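Local coordinates for protein lipase (Penicillium expansum, PDB 3G7N) that hydrolyses triacylglycerols and other acylglycerol lipids as a secreted alkaline lipase, releasing free fatty acids, at residues D188-M193 / Y235-G240. Numbering follows the deposited sequence.
Sequences DGVPNM and YAVTPG
Gly189 and Thr238 join two loops of the alpha/beta-hydrolase fold, one carrying the triad acid Asp188, the other running up to the triad histidine, His241. Gly189 N donates to Thr238 OG1 (3.0 Å, 138° at the hydrogen). With chi1 at 53°, OG1 lies between its own backbone N and carbonyl carbon, the position from which it meets both Gly189 N and Leu187 O, its second hydrogen-bond partner. Two residues before Thr238, Ala236 N reaches Gly189 O in a weak bond of 3.0 Å, part of a single antiparallel bridge; the same carbonyl takes Asn192 N as the 3-10 turn begins.

Apolar side chains add to these bonds. Met193 lays CG over one face of the Tyr235 ring, 4.3 Å from CZ, and its SD comes within 4.1 Å of Ala236 CB. Val190 CG2 meets CG2 of the exposed Val237 at 4.0 Å.

Asp188 packs its CB on the backbone of Gly240, 3.7 Å from C, and its carboxylate is gripped at both oxygens. OD2 bonds to His241 ND1, consistent with the charge relay to the nucleophile Ser132. OD1 closes an Asx turn: Val190 N donates to it at 2.9 Å, nearly straight at 173°, but from well above the carboxylate plane.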
# COMPACT_ATOMS: atom_id res chain seq x y z
N ASP A 188 -16.66 1.28 1.96
CA ASP A 188 -15.77 0.28 1.39
C ASP A 188 -15.56 -0.85 2.40
O ASP A 188 -15.01 -0.65 3.48
CB ASP A 188 -14.42 0.89 1.01
CG ASP A 188 -13.48 -0.14 0.42
OD1 ASP A 188 -13.93 -1.26 0.07
OD2 ASP A 188 -12.29 0.21 0.19
N GLY A 189 -15.94 -2.06 2.00
CA GLY A 189 -15.78 -3.23 2.87
C GLY A 189 -14.50 -4.00 2.69
O GLY A 189 -14.31 -5.01 3.36
N VAL A 190 -13.62 -3.62 1.76
CA VAL A 190 -12.43 -4.44 1.51
C VAL A 190 -11.49 -4.57 2.73
O VAL A 190 -11.04 -5.68 3.02
CB VAL A 190 -11.70 -3.96 0.24
CG1 VAL A 190 -10.35 -4.69 0.10
CG2 VAL A 190 -12.57 -4.27 -0.98
N PRO A 191 -11.35 -3.51 3.54
CA PRO A 191 -10.51 -3.68 4.73
C PRO A 191 -11.10 -4.60 5.77
O PRO A 191 -10.39 -4.98 6.72
CB PRO A 191 -10.39 -2.26 5.29
CG PRO A 191 -10.51 -1.39 4.06
CD PRO A 191 -11.58 -2.09 3.23
N ASN A 192 -12.37 -4.99 5.60
CA ASN A 192 -13.05 -5.88 6.56
C ASN A 192 -13.00 -7.33 6.12
O ASN A 192 -13.48 -8.22 6.83
CB ASN A 192 -14.51 -5.43 6.72
CG ASN A 192 -14.60 -4.05 7.33
OD1 ASN A 192 -13.74 -3.67 8.15
ND2 ASN A 192 -15.61 -3.29 6.96
N MET A 193 -12.43 -7.60 4.96
CA MET A 193 -12.26 -8.98 4.54
C MET A 193 -11.32 -9.71 5.48
O MET A 193 -10.36 -9.12 5.98
CB MET A 193 -11.73 -9.05 3.12
CG MET A 193 -12.74 -8.56 2.11
SD MET A 193 -12.12 -8.37 0.43
CE MET A 193 -12.01 -10.10 -0.04
N TYR A 235 -18.80 -5.17 3.53
CA TYR A 235 -17.92 -6.32 3.36
C TYR A 235 -17.54 -6.44 1.89
O TYR A 235 -18.41 -6.49 1.02
CB TYR A 235 -18.63 -7.60 3.83
CG TYR A 235 -17.77 -8.82 3.68
CD1 TYR A 235 -16.80 -9.11 4.63
CD2 TYR A 235 -17.81 -9.59 2.53
CE1 TYR A 235 -15.95 -10.21 4.49
CE2 TYR A 235 -16.97 -10.68 2.36
CZ TYR A 235 -16.04 -10.96 3.34
OH TYR A 235 -15.23 -12.06 3.15
N ALA A 236 -16.24 -6.60 1.63
CA ALA A 236 -15.71 -6.77 0.28
C ALA A 236 -16.04 -5.58 -0.62
O ALA A 236 -16.07 -4.46 -0.12
CB ALA A 236 -16.16 -8.11 -0.34
N VAL A 237 -16.18 -5.81 -1.93
CA VAL A 237 -16.13 -4.73 -2.91
C VAL A 237 -17.46 -4.00 -3.04
O VAL A 237 -18.36 -4.37 -3.81
CB VAL A 237 -15.64 -5.19 -4.30
CG1 VAL A 237 -15.56 -3.99 -5.26
CG2 VAL A 237 -14.26 -5.84 -4.20
N THR A 238 -17.58 -2.92 -2.28
CA THR A 238 -18.78 -2.11 -2.23
C THR A 238 -18.43 -0.73 -2.82
O THR A 238 -17.30 -0.53 -3.25
CB THR A 238 -19.24 -2.01 -0.77
OG1 THR A 238 -18.15 -1.56 0.05
CG2 THR A 238 -19.69 -3.39 -0.25
N PRO A 239 -19.42 0.17 -2.98
CA PRO A 239 -19.23 1.32 -3.86
C PRO A 239 -18.03 2.22 -3.50
O PRO A 239 -17.41 2.80 -4.39
CB PRO A 239 -20.55 2.07 -3.73
CG PRO A 239 -21.57 0.96 -3.56
CD PRO A 239 -20.85 -0.05 -2.67
N GLY A 240 -17.75 2.35 -2.21
CA GLY A 240 -16.64 3.20 -1.78
C GLY A 240 -15.26 2.66 -2.14
O GLY A 240 -14.28 3.37 -2.00